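Local coordinates for folylpolyglutamate synthase/dihydrofolate synthase (Thermotoga maritima, PDB 1O5Z), which probably catalyses the ATP-dependent addition of L-glutamate to dihydropteroate and to tetrahydrofolyl-polyglutamates in folate biosynthesis, at residues V31-K44 with E121-V135. Numbering follows the deposited sequence.
Sequences VKPGLERISMLLSK and ELDKEEIFSPSFFEV
A capping box at the start of helix 132-146, formed by Ser131 and Glu134, is tied to helix 36-44 through a salt bridge between Arg37 and Glu134. The guanidinium meets the carboxylate side-on, with planes 27° apart: Arg37 NE donates to the syn lone pair of Glu134 OE1 at 2.9 Å (163° at the hydrogen), while Arg37 NH1 reaches Glu134 OE2, also at 2.9 Å but more bent. A turn at chi3 (-58°) brings the guanidinium round so that Arg37 NH1 and NH2 also grip Lys32 O, NH1 at 2.8 Å. Ser131 N approaches Glu134 OE1 from above the carboxylate plane, and Glu134 N returns a bond to Ser131 OG, closing the box. A leucine in place of Arg37 would probably leave the buried Glu134 carboxylate without its cationic mate and Lys32 O without its two guanidinium donors. Farther along helix 36-44, Met40 makes an oblique Met-aromatic contact, SD 4.6 Å from the Phe128 ring centroid, and Leu41 CD1 packs on Leu122 CD1 (3.8 Å). Water 3 bridges Arg37 O and Phe128 O. The geometry is that of a capping box whose glutamate doubles as a salt-bridge partner, here joining helix 36-44 to the N-terminal turn of helix 132-146.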
# COMPACT_ATOMS: atom_id res chain seq x y z
N VAL A 31 3.74 13.28 -18.15
CA VAL A 31 4.23 14.02 -16.94
C VAL A 31 5.78 14.03 -16.82
O VAL A 31 6.39 12.97 -16.63
CB VAL A 31 3.64 13.47 -15.60
CG1 VAL A 31 4.22 14.24 -14.38
CG2 VAL A 31 2.06 13.47 -15.58
N LYS A 32 6.41 15.21 -16.92
CA LYS A 32 7.86 15.30 -16.90
C LYS A 32 8.26 15.06 -15.47
O LYS A 32 7.63 15.57 -14.58
CB LYS A 32 8.35 16.67 -17.30
CG LYS A 32 7.66 17.30 -18.47
CD LYS A 32 8.16 16.78 -19.75
CE LYS A 32 7.67 17.61 -20.88
NZ LYS A 32 8.56 17.33 -22.04
N PRO A 33 9.31 14.33 -15.19
CA PRO A 33 9.61 14.11 -13.79
C PRO A 33 10.28 15.34 -13.15
O PRO A 33 10.82 16.18 -13.85
CB PRO A 33 10.54 12.91 -13.82
CG PRO A 33 10.64 12.52 -15.25
CD PRO A 33 10.32 13.74 -16.07
N GLY A 34 10.21 15.45 -11.82
CA GLY A 34 10.81 16.55 -11.09
C GLY A 34 10.06 16.85 -9.81
O GLY A 34 8.94 16.38 -9.63
N LEU A 35 10.69 17.63 -8.93
CA LEU A 35 10.06 18.16 -7.71
C LEU A 35 9.61 19.64 -7.86
O LEU A 35 9.12 20.25 -6.90
CB LEU A 35 11.00 18.04 -6.53
CG LEU A 35 11.32 16.61 -6.12
CD1 LEU A 35 12.27 16.65 -4.96
CD2 LEU A 35 10.13 15.85 -5.75
N GLU A 36 9.74 20.19 -9.07
CA GLU A 36 9.50 21.60 -9.30
C GLU A 36 8.05 21.96 -9.18
O GLU A 36 7.72 22.92 -8.48
CB GLU A 36 10.02 22.02 -10.67
CG GLU A 36 11.53 22.08 -10.76
CD GLU A 36 12.12 20.70 -10.94
OE1 GLU A 36 11.60 19.95 -11.79
OE2 GLU A 36 13.10 20.39 -10.23
N ARG A 37 7.17 21.20 -9.83
CA ARG A 37 5.73 21.50 -9.70
C ARG A 37 5.17 21.29 -8.29
O ARG A 37 4.34 22.07 -7.85
CB ARG A 37 4.91 20.69 -10.70
CG ARG A 37 5.22 20.97 -12.15
CD ARG A 37 4.37 20.09 -13.08
NE ARG A 37 4.64 18.69 -12.76
CZ ARG A 37 5.62 17.94 -13.28
NH1 ARG A 37 5.79 16.70 -12.83
NH2 ARG A 37 6.39 18.36 -14.27
N ILE A 38 5.61 20.26 -7.58
CA ILE A 38 5.09 19.97 -6.24
C ILE A 38 5.63 21.01 -5.24
O ILE A 38 4.92 21.45 -4.35
CB ILE A 38 5.44 18.50 -5.78
CG1 ILE A 38 4.84 18.19 -4.38
CG2 ILE A 38 6.96 18.26 -5.74
CD1 ILE A 38 3.33 18.27 -4.30
N SER A 39 6.89 21.38 -5.39
CA SER A 39 7.47 22.42 -4.56
C SER A 39 6.73 23.78 -4.72
O SER A 39 6.44 24.46 -3.73
CB SER A 39 8.94 22.58 -4.87
OG SER A 39 9.62 21.37 -4.63
N MET A 40 6.41 24.14 -5.95
CA MET A 40 5.65 25.35 -6.21
C MET A 40 4.20 25.28 -5.70
O MET A 40 3.69 26.21 -5.12
CB MET A 40 5.67 25.61 -7.72
CG MET A 40 5.05 26.91 -8.18
SD MET A 40 5.09 27.11 -9.99
CE MET A 40 6.76 26.52 -10.32
N LEU A 41 3.50 24.19 -5.93
CA LEU A 41 2.16 24.04 -5.37
C LEU A 41 2.16 24.21 -3.85
O LEU A 41 1.44 25.05 -3.32
CB LEU A 41 1.58 22.67 -5.73
CG LEU A 41 0.21 22.23 -5.22
CD1 LEU A 41 -0.83 23.29 -5.51
CD2 LEU A 41 -0.19 20.90 -5.84
N LEU A 42 3.02 23.47 -3.18
CA LEU A 42 3.12 23.56 -1.74
C LEU A 42 3.51 24.97 -1.25
O LEU A 42 2.98 25.46 -0.24
CB LEU A 42 4.10 22.50 -1.23
CG LEU A 42 3.59 21.06 -1.27
CD1 LEU A 42 4.69 20.06 -0.94
CD2 LEU A 42 2.49 20.90 -0.28
N SER A 43 4.43 25.62 -1.95
CA SER A 43 4.82 26.96 -1.62
C SER A 43 3.63 27.91 -1.64
O SER A 43 3.50 28.74 -0.79
CB SER A 43 5.82 27.48 -2.63
OG SER A 43 6.24 28.77 -2.27
N LYS A 44 2.80 27.80 -2.66
CA LYS A 44 1.64 28.65 -2.81
C LYS A 44 0.58 28.31 -1.74
O LYS A 44 -0.23 29.15 -1.43
CB LYS A 44 1.06 28.50 -4.23
CG LYS A 44 1.99 29.04 -5.34
CD LYS A 44 1.19 29.70 -6.49
CE LYS A 44 2.02 30.60 -7.37
NZ LYS A 44 2.06 32.09 -7.01
N GLU A 121 -4.79 28.51 -11.36
CA GLU A 121 -3.69 29.35 -11.79
C GLU A 121 -2.53 28.55 -12.40
O GLU A 121 -2.10 28.86 -13.51
CB GLU A 121 -3.21 30.14 -10.59
CG GLU A 121 -2.19 31.21 -10.88
CD GLU A 121 -1.47 31.66 -9.60
OE1 GLU A 121 -0.19 31.76 -9.61
OE2 GLU A 121 -2.18 31.89 -8.57
N LEU A 122 -2.03 27.54 -11.67
CA LEU A 122 -1.00 26.62 -12.12
C LEU A 122 -1.44 25.84 -13.35
O LEU A 122 -0.63 25.52 -14.22
CB LEU A 122 -0.66 25.61 -11.01
CG LEU A 122 -0.08 26.14 -9.70
CD1 LEU A 122 0.20 25.03 -8.67
CD2 LEU A 122 1.18 26.97 -9.95
N ASP A 123 -2.73 25.51 -13.41
CA ASP A 123 -3.27 24.71 -14.50
C ASP A 123 -3.31 25.42 -15.81
O ASP A 123 -3.54 24.79 -16.81
CB ASP A 123 -4.65 24.19 -14.19
CG ASP A 123 -4.60 22.96 -13.31
OD1 ASP A 123 -5.72 22.52 -12.90
OD2 ASP A 123 -3.52 22.37 -12.96
N LYS A 124 -3.09 26.71 -15.81
CA LYS A 124 -3.07 27.45 -17.06
C LYS A 124 -1.88 27.16 -17.96
O LYS A 124 -1.93 27.46 -19.16
CB LYS A 124 -3.16 28.94 -16.76
CG LYS A 124 -4.55 29.26 -16.22
CD LYS A 124 -4.72 30.71 -15.81
CE LYS A 124 -6.15 30.93 -15.27
NZ LYS A 124 -7.23 30.26 -16.10
N GLU A 125 -0.82 26.59 -17.41
CA GLU A 125 0.40 26.36 -18.16
C GLU A 125 0.85 24.99 -17.90
O GLU A 125 0.97 24.60 -16.73
CB GLU A 125 1.47 27.34 -17.72
CG GLU A 125 1.19 28.73 -18.29
CD GLU A 125 2.30 29.74 -18.04
OE1 GLU A 125 2.24 30.40 -16.96
OE2 GLU A 125 3.20 29.91 -18.91
N GLU A 126 1.06 24.23 -18.97
CA GLU A 126 1.41 22.83 -18.81
C GLU A 126 2.67 22.63 -17.94
O GLU A 126 2.75 21.68 -17.15
CB GLU A 126 1.55 22.16 -20.18
CG GLU A 126 1.84 20.66 -20.10
CD GLU A 126 2.23 20.02 -21.44
OE1 GLU A 126 1.95 20.62 -22.55
OE2 GLU A 126 2.83 18.88 -21.37
N ILE A 127 3.67 23.50 -18.09
CA ILE A 127 4.92 23.33 -17.33
C ILE A 127 4.73 23.47 -15.84
O ILE A 127 5.53 22.92 -15.09
CB ILE A 127 6.10 24.25 -17.83
CG1 ILE A 127 5.69 25.74 -17.83
CG2 ILE A 127 6.62 23.78 -19.19
CD1 ILE A 127 6.75 26.63 -18.32
N PHE A 128 3.67 24.19 -15.42
CA PHE A 128 3.41 24.40 -13.99
C PHE A 128 2.28 23.54 -13.46
O PHE A 128 2.12 23.43 -12.24
CB PHE A 128 3.12 25.86 -13.69
CG PHE A 128 4.22 26.81 -14.12
CD1 PHE A 128 3.95 27.87 -14.97
CD2 PHE A 128 5.52 26.60 -13.70
CE1 PHE A 128 4.95 28.74 -15.39
CE2 PHE A 128 6.53 27.45 -14.10
CZ PHE A 128 6.26 28.52 -14.95
N SER A 129 1.53 22.92 -14.34
CA SER A 129 0.34 22.18 -13.94
C SER A 129 0.67 20.92 -13.14
O SER A 129 1.35 20.06 -13.66
CB SER A 129 -0.44 21.82 -15.19
OG SER A 129 -1.69 21.30 -14.83
N PRO A 130 0.20 20.78 -11.90
CA PRO A 130 0.58 19.59 -11.13
C PRO A 130 -0.13 18.33 -11.63
O PRO A 130 -1.23 18.40 -12.14
CB PRO A 130 0.19 19.98 -9.70
CG PRO A 130 -0.91 20.88 -9.85
CD PRO A 130 -0.69 21.64 -11.10
N SER A 131 0.52 17.19 -11.51
CA SER A 131 -0.03 15.90 -11.94
C SER A 131 -1.08 15.46 -10.93
O SER A 131 -1.21 16.05 -9.86
CB SER A 131 1.08 14.84 -12.03
OG SER A 131 1.62 14.56 -10.74
N PHE A 132 -1.80 14.39 -11.23
CA PHE A 132 -2.70 13.79 -10.26
C PHE A 132 -2.07 13.61 -8.90
O PHE A 132 -2.58 14.05 -7.85
CB PHE A 132 -3.16 12.42 -10.80
CG PHE A 132 -3.90 11.60 -9.81
CD1 PHE A 132 -5.22 11.92 -9.47
CD2 PHE A 132 -3.26 10.52 -9.15
CE1 PHE A 132 -5.90 11.17 -8.52
CE2 PHE A 132 -3.95 9.79 -8.20
CZ PHE A 132 -5.27 10.11 -7.90
N PHE A 133 -0.95 12.90 -8.92
CA PHE A 133 -0.27 12.53 -7.66
C PHE A 133 0.27 13.74 -6.93
O PHE A 133 0.27 13.82 -5.72
CB PHE A 133 0.85 11.52 -7.93
CG PHE A 133 1.41 10.91 -6.67
CD1 PHE A 133 0.61 10.09 -5.88
CD2 PHE A 133 2.68 11.22 -6.23
CE1 PHE A 133 1.11 9.56 -4.70
CE2 PHE A 133 3.16 10.71 -5.03
CZ PHE A 133 2.39 9.89 -4.27
N GLU A 134 0.75 14.71 -7.68
CA GLU A 134 1.18 15.94 -7.08
C GLU A 134 0.03 16.61 -6.36
O GLU A 134 0.18 17.04 -5.23
CB GLU A 134 1.77 16.86 -8.15
CG GLU A 134 3.14 16.29 -8.57
CD GLU A 134 3.75 16.94 -9.77
OE1 GLU A 134 3.10 17.80 -10.44
OE2 GLU A 134 4.90 16.54 -10.05
N VAL A 135 -1.12 16.68 -7.01
CA VAL A 135 -2.27 17.35 -6.38
C VAL A 135 -2.71 16.60 -5.09
O VAL A 135 -2.92 17.19 -4.05
CB VAL A 135 -3.42 17.48 -7.35
CG1 VAL A 135 -4.66 18.04 -6.62
CG2 VAL A 135 -3.05 18.42 -8.44
O HOH W 1 6.87 18.18 -9.28
O HOH W 2 6.58 15.00 -8.31
O HOH W 3 2.49 22.80 -9.78